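Local coordinates for protein argonaute 5 (Arabidopsis thaliana, PDB 4G0O) that probably binds the 5' nucleotide of small guide RNAs through its MID domain, helping to sort them in RNA-directed gene regulation, at residues Thr21-Gly26 / Ile80-Asp85; Pro28-Lys33 / Asn114-Gln119; Glu64-Ile69 / Arg95-Glu100; Gly88-Ile93 / Ser105-Pro110. One frame throughout, in Å; residues are numbered along the deposited sequence.

Contact 1. Residues Thr21-Gly26 / Ile80-Asp85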
loop_
_atom_site.group_PDB
_atom_site.type_symbol
_atom_site.label_atom_id
_atom_site.label_comp_id
_atom_site.label_asym_id
_atom_site.label_seq_id
_atom_site.Cartn_x
_atom_site.Cartn_y
_atom_site.Cartn_z
ATOM N N THR A 21 10.807 -10.708 5.152
ATOM C CA THR A 21 12.230 -10.989 5.159
ATOM C C THR A 21 12.645 -11.730 3.883
ATOM O O THR A 21 13.798 -11.657 3.415
ATOM C CB THR A 21 12.567 -11.847 6.374
ATOM O OG1 THR A 21 12.287 -11.104 7.572
ATOM C CG2 THR A 21 14.016 -12.249 6.348
ATOM N N ARG A 22 11.680 -12.430 3.312
ATOM C CA ARG A 22 11.960 -13.389 2.266
ATOM C C ARG A 22 12.271 -12.739 0.924
ATOM O O ARG A 22 13.104 -13.231 0.165
ATOM C CB ARG A 22 10.772 -14.326 2.113
ATOM C CG ARG A 22 11.174 -15.765 2.065
ATOM C CD ARG A 22 11.368 -16.329 3.463
ATOM N NE ARG A 22 10.149 -16.990 3.925
ATOM C CZ ARG A 22 9.728 -18.174 3.484
ATOM N NH1 ARG A 22 10.429 -18.839 2.565
ATOM N NH2 ARG A 22 8.604 -18.696 3.960
ATOM N N ILE A 23 11.606 -11.629 0.632
ATOM C CA ILE A 23 11.615 -11.091 -0.724
ATOM C C ILE A 23 12.885 -10.378 -1.106
ATOM O O ILE A 23 13.611 -9.868 -0.254
ATOM C CB ILE A 23 10.415 -10.162 -0.985
ATOM C CG1 ILE A 23 10.427 -8.987 -0.003
ATOM C CG2 ILE A 23 9.131 -10.947 -0.857
ATOM C CD1 ILE A 23 9.158 -8.136 -0.067
ATOM N N ASP A 24 13.153 -10.355 -2.408
ATOM C CA ASP A 24 14.284 -9.609 -2.911
ATOM C C ASP A 24 14.133 -8.157 -2.479
ATOM O O ASP A 24 13.017 -7.632 -2.424
ATOM C CB ASP A 24 14.369 -9.687 -4.427
ATOM C CG ASP A 24 15.551 -8.911 -4.969
ATOM O OD1 ASP A 24 15.395 -7.700 -5.248
ATOM O OD2 ASP A 24 16.649 -9.503 -5.080
ATOM N N ARG A 25 15.253 -7.514 -2.168
ATOM C CA ARG A 25 15.229 -6.140 -1.683
ATOM C C ARG A 25 14.747 -5.133 -2.726
ATOM O O ARG A 25 14.511 -3.969 -2.393
ATOM C CB ARG A 25 16.611 -5.725 -1.159
ATOM C CG ARG A 25 16.881 -6.079 0.312
ATOM C CD ARG A 25 16.076 -5.198 1.297
ATOM N NE ARG A 25 15.537 -5.970 2.421
ATOM C CZ ARG A 25 16.122 -6.097 3.614
ATOM N NH1 ARG A 25 17.287 -5.501 3.860
ATOM N NH2 ARG A 25 15.540 -6.831 4.564
ATOM N N GLY A 26 14.603 -5.564 -3.980
ATOM C CA GLY A 26 14.174 -4.659 -5.034
ATOM C C GLY A 26 12.694 -4.773 -5.362
ATOM O O GLY A 26 12.146 -3.983 -6.124
ATOM N N ILE A 80 1.470 1.721 1.823
ATOM C CA ILE A 80 1.403 0.413 1.204
ATOM C C ILE A 80 2.183 -0.512 2.107
ATOM O O ILE A 80 3.395 -0.341 2.286
ATOM C CB ILE A 80 2.016 0.389 -0.200
ATOM C CG1 ILE A 80 1.216 1.269 -1.164
ATOM C CG2 ILE A 80 2.078 -1.039 -0.733
ATOM C CD1 ILE A 80 2.034 1.702 -2.361
ATOM N N VAL A 81 1.496 -1.483 2.698
ATOM C CA VAL A 81 2.172 -2.357 3.640
ATOM C C VAL A 81 2.454 -3.731 3.057
ATOM O O VAL A 81 1.533 -4.425 2.617
ATOM C CB VAL A 81 1.368 -2.526 4.925
ATOM C CG1 VAL A 81 1.925 -3.698 5.744
ATOM C CG2 VAL A 81 1.406 -1.245 5.714
ATOM N N ILE A 82 3.721 -4.135 3.051
ATOM C CA ILE A 82 4.019 -5.531 2.735
ATOM C C ILE A 82 4.078 -6.361 4.026
ATOM O O ILE A 82 4.957 -6.174 4.867
ATOM C CB ILE A 82 5.306 -5.692 1.891
ATOM C CG1 ILE A 82 5.170 -4.969 0.544
ATOM C CG2 ILE A 82 5.591 -7.160 1.613
ATOM C CD1 ILE A 82 6.498 -4.879 -0.215
ATOM N N LEU A 83 3.137 -7.287 4.149
ATOM C CA LEU A 83 2.938 -8.090 5.360
ATOM C C LEU A 83 4.084 -9.046 5.654
ATOM O O LEU A 83 4.807 -9.463 4.752
ATOM C CB LEU A 83 1.646 -8.920 5.233
ATOM C CG LEU A 83 0.343 -8.135 5.111
ATOM C CD1 LEU A 83 -0.790 -9.040 4.615
ATOM C CD2 LEU A 83 0.020 -7.489 6.466
ATOM N N PRO A 84 4.237 -9.424 6.928
ATOM C CA PRO A 84 5.246 -10.423 7.295
ATOM C C PRO A 84 5.074 -11.707 6.489
ATOM O O PRO A 84 4.004 -11.927 5.905
ATOM C CB PRO A 84 4.941 -10.681 8.770
ATOM C CG PRO A 84 4.397 -9.404 9.244
ATOM C CD PRO A 84 3.544 -8.889 8.112
ATOM N N ASP A 85 6.109 -12.535 6.440
ATOM C CA ASP A 85 6.011 -13.783 5.693
ATOM C C ASP A 85 5.045 -14.755 6.357
ATOM O O ASP A 85 4.349 -15.495 5.676
ATOM C CB ASP A 85 7.390 -14.422 5.515
ATOM C CG ASP A 85 8.354 -13.516 4.767
ATOM O OD1 ASP A 85 9.492 -13.331 5.253
ATOM O OD2 ASP A 85 7.970 -12.971 3.703
HETATM O O HOH W 1 10.658 -13.315 8.197
HETATM O O HOH W 2 10.468 -15.646 6.740
#
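D85 draws the loop of T21 and R22 over the end of strand 78-82, at the C-terminal end of the parallel sheet of the Rossmann-like MID fold, where loops leave the strands. The polar contacts converge on one carboxylate oxygen. T21 N gives D85 OD1 the main bond, 2.9 Å at 148°, arriving on the syn side but 31° out of the carboxylate plane; R22 N adds a weak one to the same OD1 at 3.1 Å. D85 CG lies beside its own backbone N (chi1 -60°), which turns the carboxylate toward these two successive amides. Its second oxygen, OD2, pairs with the hydroxyl of S20, so the loop just ahead of T21 is held as well.

Electrostatics are looser. R22 folds its bent chain back past D85, the guanidinium standing nearly upright to the carboxylate, and NE stays 3.9 Å from OD1, a long salt bridge. Two waters fill in: one joins T21 OG1 to D85 OD1, the other passes from OD1 to R22 NE, weakly at the arginine end.

The apolar part is small. I23 and I82 reach tip to tip, CD1 of I23 lying 4.1 Å from CG2 of I82. Farther along, D24 prepares the entry to helix 27-42: its OD1 caps G26 N at 2.6 Å, met from above the carboxylate plane.

Contact 2. Residues Pro28-Lys33 / Asn114-Gln119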
loop_
_atom_site.group_PDB
_atom_site.type_symbol
_atom_site.label_atom_id
_atom_site.label_comp_id
_atom_site.label_asym_id
_atom_site.label_seq_id
_atom_site.Cartn_x
_atom_site.Cartn_y
_atom_site.Cartn_z
ATOM N N PRO A 28 9.893 -4.397 -3.287
ATOM C CA PRO A 28 9.025 -3.293 -2.850
ATOM C C PRO A 28 8.983 -2.124 -3.837
ATOM O O PRO A 28 7.888 -1.665 -4.183
ATOM C CB PRO A 28 9.661 -2.860 -1.521
ATOM C CG PRO A 28 10.206 -4.133 -0.961
ATOM C CD PRO A 28 10.718 -4.906 -2.168
ATOM N N GLN A 29 10.152 -1.661 -4.281
ATOM C CA GLN A 29 10.242 -0.614 -5.300
ATOM C C GLN A 29 9.571 -1.010 -6.600
ATOM O O GLN A 29 8.801 -0.244 -7.166
ATOM C CB GLN A 29 11.700 -0.298 -5.627
ATOM C CG GLN A 29 12.272 0.853 -4.853
ATOM C CD GLN A 29 11.568 2.145 -5.176
ATOM O OE1 GLN A 29 10.896 2.254 -6.208
ATOM N NE2 GLN A 29 11.705 3.135 -4.292
ATOM N N GLU A 30 9.908 -2.196 -7.090
ATOM C CA GLU A 30 9.385 -2.656 -8.368
ATOM C C GLU A 30 7.864 -2.834 -8.296
ATOM O O GLU A 30 7.132 -2.351 -9.171
ATOM C CB GLU A 30 10.082 -3.954 -8.784
ATOM C CG GLU A 30 9.294 -4.821 -9.762
ATOM C CD GLU A 30 9.372 -4.336 -11.206
ATOM O OE1 GLU A 30 9.959 -3.259 -11.472
ATOM O OE2 GLU A 30 8.833 -5.040 -12.084
ATOM N N PHE A 31 7.398 -3.502 -7.237
ATOM C CA PHE A 31 5.967 -3.726 -7.025
ATOM C C PHE A 31 5.166 -2.432 -6.897
ATOM O O PHE A 31 4.092 -2.305 -7.466
ATOM C CB PHE A 31 5.715 -4.588 -5.785
ATOM C CG PHE A 31 4.278 -4.625 -5.369
ATOM C CD1 PHE A 31 3.828 -3.863 -4.301
ATOM C CD2 PHE A 31 3.369 -5.398 -6.066
ATOM C CE1 PHE A 31 2.503 -3.879 -3.923
ATOM C CE2 PHE A 31 2.037 -5.421 -5.698
ATOM C CZ PHE A 31 1.601 -4.664 -4.621
ATOM N N CYS A 32 5.683 -1.474 -6.144
ATOM C CA CYS A 32 4.991 -0.203 -6.009
ATOM C C CYS A 32 5.045 0.571 -7.320
ATOM O O CYS A 32 4.128 1.328 -7.631
ATOM C CB CYS A 32 5.571 0.632 -4.868
ATOM S SG CYS A 32 5.168 0.018 -3.215
ATOM N N LYS A 33 6.112 0.383 -8.091
ATOM C CA LYS A 33 6.242 1.118 -9.344
ATOM C C LYS A 33 5.151 0.683 -10.321
ATOM O O LYS A 33 4.503 1.518 -10.953
ATOM C CB LYS A 33 7.632 0.945 -9.961
ATOM C CG LYS A 33 7.779 1.623 -11.327
ATOM C CD LYS A 33 9.236 1.716 -11.782
ATOM C CE LYS A 33 9.950 2.944 -11.209
ATOM N NZ LYS A 33 10.349 2.795 -9.775
ATOM N N ASN A 114 5.235 -10.940 -4.773
ATOM C CA ASN A 114 6.269 -11.620 -5.537
ATOM C C ASN A 114 5.818 -12.050 -6.945
ATOM O O ASN A 114 6.625 -12.108 -7.862
ATOM C CB ASN A 114 6.784 -12.833 -4.761
ATOM C CG ASN A 114 8.137 -13.297 -5.257
ATOM O OD1 ASN A 114 9.035 -12.482 -5.484
ATOM N ND2 ASN A 114 8.285 -14.606 -5.457
ATOM N N LYS A 115 4.537 -12.358 -7.110
ATOM C CA LYS A 115 4.025 -12.807 -8.405
ATOM C C LYS A 115 3.914 -11.656 -9.410
ATOM O O LYS A 115 3.965 -11.881 -10.622
ATOM C CB LYS A 115 2.655 -13.467 -8.267
ATOM C CG LYS A 115 2.571 -14.767 -7.457
ATOM C CD LYS A 115 1.088 -14.960 -7.057
ATOM C CE LYS A 115 0.769 -16.281 -6.351
ATOM N NZ LYS A 115 1.848 -16.722 -5.431
ATOM N N LEU A 116 3.753 -10.433 -8.907
ATOM C CA LEU A 116 3.508 -9.264 -9.757
ATOM C C LEU A 116 2.435 -9.564 -10.820
ATOM O O LEU A 116 2.578 -9.206 -11.998
ATOM C CB LEU A 116 4.802 -8.769 -10.407
ATOM C CG LEU A 116 5.836 -8.097 -9.497
ATOM C CD1 LEU A 116 7.150 -7.896 -10.232
ATOM C CD2 LEU A 116 5.316 -6.754 -8.966
ATOM N N ASN A 117 1.380 -10.254 -10.396
ATOM C CA ASN A 117 0.271 -10.546 -11.284
ATOM C C ASN A 117 -0.499 -9.260 -11.565
ATOM O O ASN A 117 -0.855 -8.520 -10.648
ATOM C CB ASN A 117 -0.646 -11.628 -10.702
ATOM C CG ASN A 117 -1.462 -12.332 -11.785
ATOM O OD1 ASN A 117 -1.802 -11.731 -12.800
ATOM N ND2 ASN A 117 -1.750 -13.610 -11.585
ATOM N N LYS A 118 -0.736 -8.973 -12.836
ATOM C CA LYS A 118 -1.344 -7.699 -13.177
ATOM C C LYS A 118 -2.838 -7.615 -12.840
ATOM O O LYS A 118 -3.381 -6.510 -12.680
ATOM C CB LYS A 118 -1.064 -7.335 -14.636
ATOM C CG LYS A 118 -0.144 -6.141 -14.758
ATOM C CD LYS A 118 0.768 -6.246 -15.969
ATOM C CE LYS A 118 0.025 -6.027 -17.254
ATOM N NZ LYS A 118 1.009 -6.052 -18.390
ATOM N N GLN A 119 -3.491 -8.769 -12.714
ATOM C CA GLN A 119 -4.883 -8.804 -12.275
ATOM C C GLN A 119 -4.989 -8.618 -10.758
ATOM O O GLN A 119 -5.998 -8.120 -10.243
ATOM C CB GLN A 119 -5.564 -10.107 -12.696
ATOM C CG GLN A 119 -7.011 -10.247 -12.216
ATOM C CD GLN A 119 -7.966 -9.206 -12.828
ATOM O OE1 GLN A 119 -7.919 -8.013 -12.494
ATOM N NE2 GLN A 119 -8.844 -9.663 -13.717
#
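The F31 ring receives L116 at its edge: CD2 of L116 lies in the ring plane, 3.7 Å from CD2 of F31. The same methyl also sits against the backbone, 3.7 Å from F31 CA, and so fills the angle between helix and ring. F31 CG is anti to the backbone N (chi1 169°), and this swings the ring along the helix flank, where Y120 and M121 of helix 118-131 also touch it. The other flat group is the E30 carboxylate. L116 CD1 comes near its OE2 at 3.8 Å and lies equally close, 3.8 Å, to E30 CG, beside the bend in that chain.

L116 thus divides its two methyls between successive residues of helix 27-42, running aslant to both side chains. L116 is the first residue to leave helical angles after helix 110-115, with positive phi (46°), in the joint leading to helix 118-131. In this Rossmann-like MID domain the joint is thereby packed against the flank of helix 27-42, which follows strand 7-18. N117 is the N-cap of the next helix, its OD1 accepting a weak bond of 3.4 Å from Q119 N. L116 also rests on Q34, one turn beyond E30, and on M121.

Contact 3. Residues Glu64-Ile69 / Arg95-Glu100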
loop_
_atom_site.group_PDB
_atom_site.type_symbol
_atom_site.label_atom_id
_atom_site.label_comp_id
_atom_site.label_asym_id
_atom_site.label_seq_id
_atom_site.Cartn_x
_atom_site.Cartn_y
_atom_site.Cartn_z
ATOM N N GLU A 64 6.848 -0.084 16.379
ATOM C CA GLU A 64 7.878 0.948 16.179
ATOM C C GLU A 64 7.859 1.610 14.797
ATOM O O GLU A 64 7.882 2.836 14.695
ATOM C CB GLU A 64 9.287 0.359 16.425
ATOM C CG GLU A 64 10.439 1.372 16.317
ATOM C CD GLU A 64 11.494 1.039 15.244
ATOM O OE1 GLU A 64 11.113 0.788 14.071
ATOM O OE2 GLU A 64 12.715 1.047 15.579
ATOM N N ALA A 65 7.859 0.789 13.741
ATOM C CA ALA A 65 7.915 1.281 12.359
ATOM C C ALA A 65 6.690 2.105 12.008
ATOM O O ALA A 65 6.797 3.188 11.451
ATOM C CB ALA A 65 8.036 0.115 11.385
ATOM N N LEU A 66 5.520 1.586 12.348
ATOM C CA LEU A 66 4.277 2.260 12.003
ATOM C C LEU A 66 4.232 3.629 12.679
ATOM O O LEU A 66 3.921 4.636 12.043
ATOM C CB LEU A 66 3.088 1.393 12.433
ATOM C CG LEU A 66 2.324 0.546 11.404
ATOM C CD1 LEU A 66 2.960 0.514 9.986
ATOM C CD2 LEU A 66 2.089 -0.859 11.939
ATOM N N LEU A 67 4.572 3.678 13.962
ATOM C CA LEU A 67 4.525 4.951 14.682
ATOM C C LEU A 67 5.603 5.901 14.174
ATOM O O LEU A 67 5.409 7.110 14.144
ATOM C CB LEU A 67 4.624 4.762 16.197
ATOM C CG LEU A 67 4.553 6.082 16.987
ATOM C CD1 LEU A 67 3.144 6.653 16.968
ATOM C CD2 LEU A 67 5.063 5.922 18.419
ATOM N N ASP A 68 6.733 5.356 13.745
ATOM C CA ASP A 68 7.797 6.193 13.188
ATOM C C ASP A 68 7.324 6.836 11.887
ATOM O O ASP A 68 7.465 8.043 11.678
ATOM C CB ASP A 68 9.050 5.356 12.927
ATOM C CG ASP A 68 10.176 6.161 12.303
ATOM O OD1 ASP A 68 10.785 5.661 11.332
ATOM O OD2 ASP A 68 10.471 7.275 12.791
ATOM N N ILE A 69 6.748 6.019 11.013
ATOM C CA ILE A 69 6.298 6.495 9.702
ATOM C C ILE A 69 5.238 7.565 9.874
ATOM O O ILE A 69 5.236 8.583 9.184
ATOM C CB ILE A 69 5.747 5.335 8.893
ATOM C CG1 ILE A 69 6.918 4.562 8.298
ATOM C CG2 ILE A 69 4.820 5.829 7.789
ATOM C CD1 ILE A 69 6.761 3.119 8.396
ATOM N N ARG A 95 -5.350 -2.569 12.974
ATOM C CA ARG A 95 -5.713 -1.913 14.221
ATOM C C ARG A 95 -4.817 -0.688 14.445
ATOM O O ARG A 95 -5.298 0.408 14.710
ATOM C CB ARG A 95 -5.611 -2.900 15.404
ATOM C CG ARG A 95 -5.623 -2.213 16.774
ATOM C CD ARG A 95 -5.504 -3.175 17.951
ATOM N NE ARG A 95 -4.216 -3.873 17.999
ATOM C CZ ARG A 95 -3.087 -3.342 18.463
ATOM N NH1 ARG A 95 -1.962 -4.054 18.477
ATOM N NH2 ARG A 95 -3.075 -2.095 18.914
ATOM N N ILE A 96 -3.512 -0.870 14.300
ATOM C CA ILE A 96 -2.572 0.216 14.559
ATOM C C ILE A 96 -2.777 1.345 13.559
ATOM O O ILE A 96 -2.829 2.522 13.924
ATOM C CB ILE A 96 -1.123 -0.282 14.491
ATOM C CG1 ILE A 96 -0.818 -1.166 15.700
ATOM C CG2 ILE A 96 -0.148 0.897 14.409
ATOM C CD1 ILE A 96 0.476 -1.958 15.561
ATOM N N CYS A 97 -2.905 0.979 12.292
ATOM C CA CYS A 97 -3.082 1.975 11.251
ATOM C C CYS A 97 -4.439 2.656 11.334
ATOM O O CYS A 97 -4.534 3.891 11.422
ATOM C CB CYS A 97 -2.909 1.344 9.866
ATOM S SG CYS A 97 -1.224 0.782 9.543
ATOM N N GLU A 98 -5.489 1.850 11.288
ATOM C CA GLU A 98 -6.832 2.394 11.112
ATOM C C GLU A 98 -7.343 3.042 12.391
ATOM O O GLU A 98 -7.783 4.190 12.377
ATOM C CB GLU A 98 -7.792 1.308 10.617
ATOM C CG GLU A 98 -7.368 0.719 9.267
ATOM C CD GLU A 98 -8.278 -0.408 8.783
ATOM O OE1 GLU A 98 -8.730 -1.228 9.616
ATOM O OE2 GLU A 98 -8.533 -0.471 7.559
ATOM N N THR A 99 -7.257 2.314 13.495
ATOM C CA THR A 99 -7.776 2.803 14.757
ATOM C C THR A 99 -6.769 3.674 15.514
ATOM O O THR A 99 -7.104 4.777 15.955
ATOM C CB THR A 99 -8.242 1.638 15.666
ATOM O OG1 THR A 99 -7.115 0.838 16.032
ATOM C CG2 THR A 99 -9.246 0.762 14.948
ATOM N N GLU A 100 -5.532 3.203 15.663
ATOM C CA GLU A 100 -4.625 3.883 16.579
ATOM C C GLU A 100 -3.880 5.110 16.046
ATOM O O GLU A 100 -3.808 6.134 16.732
ATOM C CB GLU A 100 -3.715 2.880 17.291
ATOM C CG GLU A 100 -4.359 2.368 18.603
ATOM C CD GLU A 100 -4.274 0.865 18.752
ATOM O OE1 GLU A 100 -3.234 0.300 18.353
ATOM O OE2 GLU A 100 -5.232 0.248 19.269
#
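L66 packs against I96 and C97 from across the helix pair and crosses I96 at a slant. Its CD2 meets I96 CG2 at 3.8 Å, and L66 CB lies 3.8 Å from that same CG2, so one methyl of the isoleucine beds against the length of the leucine. From the next residue C97 SG comes up to the branch point, 4.0 Å from L66 CG. I96 holds CG2 anti to its backbone N and CG1 anti to the carbonyl carbon, with CD1 4.1 Å from L66 CD2. The chi2 of L66, at 7°, is nearly eclipsed, an unusual shape that may reflect strain or the fit to the density.

The two helices, 62-72 and 90-101, are joined in sequence through strand 78-82, and they pack together beside the parallel sheet of the Rossmann-like MID fold. L101 adds to the seam by touching both L66 and I96, and I62 of helix 62-72 reaches I96. With an alanine at L66, CG and both methyls go, which would probably open a gap beside C97 SG and leave I96 CG2 with CB alone of that side chain.

Within helix 90-101, away from L66, R95 NH2 forms a salt bridge with E100 OE1, while OE2 of E100 lies in plane at the guanidinium edge.

Contact 4. Residues Gly88-Ile93 / Ser105-Pro110. With SO4 (sulfate ion), chain C.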
loop_
_atom_site.group_PDB
_atom_site.type_symbol
_atom_site.label_atom_id
_atom_site.label_comp_id
_atom_site.label_asym_id
_atom_site.label_seq_id
_atom_site.Cartn_x
_atom_site.Cartn_y
_atom_site.Cartn_z
ATOM N N GLY A 88 -0.769 -13.771 10.575
ATOM C CA GLY A 88 -1.140 -13.635 11.975
ATOM C C GLY A 88 -0.949 -12.235 12.540
ATOM O O GLY A 88 -1.393 -11.944 13.655
ATOM N N SER A 89 -0.291 -11.365 11.767
ATOM C CA SER A 89 -0.042 -9.991 12.190
ATOM C C SER A 89 -1.021 -8.984 11.583
ATOM O O SER A 89 -1.058 -7.830 12.005
ATOM C CB SER A 89 1.390 -9.584 11.853
ATOM O OG SER A 89 2.314 -10.553 12.319
ATOM N N TYR A 90 -1.814 -9.411 10.605
ATOM C CA TYR A 90 -2.672 -8.479 9.857
ATOM C C TYR A 90 -3.640 -7.679 10.737
ATOM O O TYR A 90 -3.802 -6.468 10.551
ATOM C CB TYR A 90 -3.421 -9.224 8.749
ATOM C CG TYR A 90 -4.487 -8.420 8.029
ATOM C CD1 TYR A 90 -5.831 -8.753 8.152
ATOM C CD2 TYR A 90 -4.151 -7.358 7.200
ATOM C CE1 TYR A 90 -6.818 -8.036 7.484
ATOM C CE2 TYR A 90 -5.131 -6.636 6.527
ATOM C CZ TYR A 90 -6.466 -6.976 6.679
ATOM O OH TYR A 90 -7.454 -6.263 6.023
ATOM N N GLY A 91 -4.277 -8.344 11.696
ATOM C CA GLY A 91 -5.158 -7.657 12.633
ATOM C C GLY A 91 -4.437 -6.568 13.405
ATOM O O GLY A 91 -4.916 -5.443 13.487
ATOM N N LYS A 92 -3.280 -6.910 13.966
ATOM C CA LYS A 92 -2.440 -5.942 14.645
ATOM C C LYS A 92 -2.149 -4.725 13.752
ATOM O O LYS A 92 -2.315 -3.571 14.181
ATOM C CB LYS A 92 -1.123 -6.593 15.086
ATOM C CG LYS A 92 -0.286 -5.680 15.961
ATOM C CD LYS A 92 1.206 -6.050 15.960
ATOM C CE LYS A 92 1.547 -7.155 16.956
ATOM N NZ LYS A 92 2.982 -7.572 16.834
ATOM N N ILE A 93 -1.725 -4.974 12.512
ATOM C CA ILE A 93 -1.350 -3.880 11.613
ATOM C C ILE A 93 -2.519 -2.969 11.268
ATOM O O ILE A 93 -2.365 -1.748 11.231
ATOM C CB ILE A 93 -0.688 -4.399 10.317
ATOM C CG1 ILE A 93 0.585 -5.175 10.657
ATOM C CG2 ILE A 93 -0.371 -3.240 9.350
ATOM C CD1 ILE A 93 1.227 -5.841 9.467
ATOM N N SER A 105 -4.244 2.471 5.079
ATOM C CA SER A 105 -3.270 1.489 4.631
ATOM C C SER A 105 -3.838 0.480 3.630
ATOM O O SER A 105 -5.029 0.174 3.636
ATOM C CB SER A 105 -2.663 0.753 5.832
ATOM O OG SER A 105 -3.654 0.006 6.514
ATOM N N GLN A 106 -2.965 -0.035 2.783
ATOM C CA GLN A 106 -3.296 -1.178 1.937
ATOM C C GLN A 106 -2.291 -2.304 2.205
ATOM O O GLN A 106 -1.084 -2.151 1.966
ATOM C CB GLN A 106 -3.262 -0.793 0.461
ATOM C CG GLN A 106 -3.507 -1.974 -0.472
ATOM C CD GLN A 106 -4.883 -2.587 -0.271
ATOM O OE1 GLN A 106 -5.882 -1.878 -0.206
ATOM N NE2 GLN A 106 -4.933 -3.904 -0.155
ATOM N N CYS A 107 -2.795 -3.422 2.721
ATOM C CA CYS A 107 -1.948 -4.543 3.082
ATOM C C CYS A 107 -1.896 -5.609 1.973
ATOM O O CYS A 107 -2.923 -5.986 1.392
ATOM C CB CYS A 107 -2.405 -5.140 4.415
ATOM S SG CYS A 107 -2.291 -4.013 5.840
ATOM N N CYS A 108 -0.680 -6.077 1.694
ATOM C CA CYS A 108 -0.396 -6.985 0.589
ATOM C C CYS A 108 0.491 -8.135 1.007
ATOM O O CYS A 108 1.569 -7.919 1.560
ATOM C CB CYS A 108 0.321 -6.219 -0.526
ATOM S SG CYS A 108 -0.683 -4.930 -1.294
ATOM N N GLN A 109 0.067 -9.357 0.713
ATOM C CA GLN A 109 0.857 -10.537 1.048
ATOM C C GLN A 109 2.130 -10.670 0.199
ATOM O O GLN A 109 2.078 -10.642 -1.036
ATOM C CB GLN A 109 0.015 -11.797 0.904
ATOM C CG GLN A 109 -1.053 -11.939 1.950
ATOM C CD GLN A 109 -1.988 -13.061 1.626
ATOM O OE1 GLN A 109 -2.517 -13.136 0.515
ATOM N NE2 GLN A 109 -2.186 -13.966 2.580
ATOM N N PRO A 110 3.278 -10.834 0.869
ATOM C CA PRO A 110 4.582 -10.919 0.202
ATOM C C PRO A 110 4.665 -11.998 -0.895
ATOM O O PRO A 110 5.344 -11.790 -1.903
ATOM C CB PRO A 110 5.566 -11.202 1.359
ATOM C CG PRO A 110 4.713 -11.663 2.507
ATOM C CD PRO A 110 3.378 -11.010 2.331
HETATM S S SO4 C . -7.333 -4.792 2.523
HETATM O O1 SO4 C . -6.819 -6.054 1.981
HETATM O O2 SO4 C . -6.400 -4.318 3.581
HETATM O O3 SO4 C . -7.490 -3.807 1.439
HETATM O O4 SO4 C . -8.674 -5.006 3.086
#
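Y90 carries its ring anti to the backbone N (chi1 172°), out from the first turn of helix 90-101 toward strand 105-108, where C107 waits with SG turned beside its own N. The cysteine meets the ring edge: CB is 3.8 Å from Y90 CE2, near the ring plane, and SG lies 5.1 Å from the ring centroid, an edge-on sulfur-aromatic contact. One turn on, I93 CG2 touches the same sulfur at 4.1 Å. Helix and strand belong to the beta-alpha-beta unit 78-82, 90-101, 105-108.

A sulfate, probably from the crystallisation liquor, lies between Y90 OH and the Q106 amide. Y90 OH gives sulfate O2, near the ring plane, a weak bond of 3.3 Å. Q106 starts on the other face of the strand, but the bend at chi2 (62°) brings its amide round: NE2 donates to sulfate O3 at 3.0 Å, weakly and at 129°, and also weakly to C107 O. Q106 OE1 also lies 3.0 Å from sulfate O3, so the amide's grip is at best weak. A leucine in place of Q106 would probably leave both sulfate O3 and C107 O without this donor.

K131 NZ also hydrogen-bonds the sulfate, and K94 touches C107. The set matches the 5'-phosphate pocket of Argonaute MID domains, so the sulfate probably marks a guide RNA phosphate, whose negative charge hydroxyl, amide and ammonium groups would together help to balance.

From the N terminus, the loop after strand 7-18 opens contact 1, and helix 27-42 at once opens contact 2. Helix 62-72 then opens contact 3, before strand 78-82 and the turn after it close contact 1; contact 1 therefore crosses both 2 and 3. Helix 90-101 opens contact 4 and closes contact 3, crossing it in turn, and strand 105-108 closes contact 4. The joint 114-119 closes contact 2 last, with contacts 3 and 4 nested in its loop. Strands 78-82 and 105-108 pair side by side, so contacts 1 and 4 share the sheet. Contacts 2 and 3, about 24 Å apart between centres, lie on opposite sides of the chain's centre.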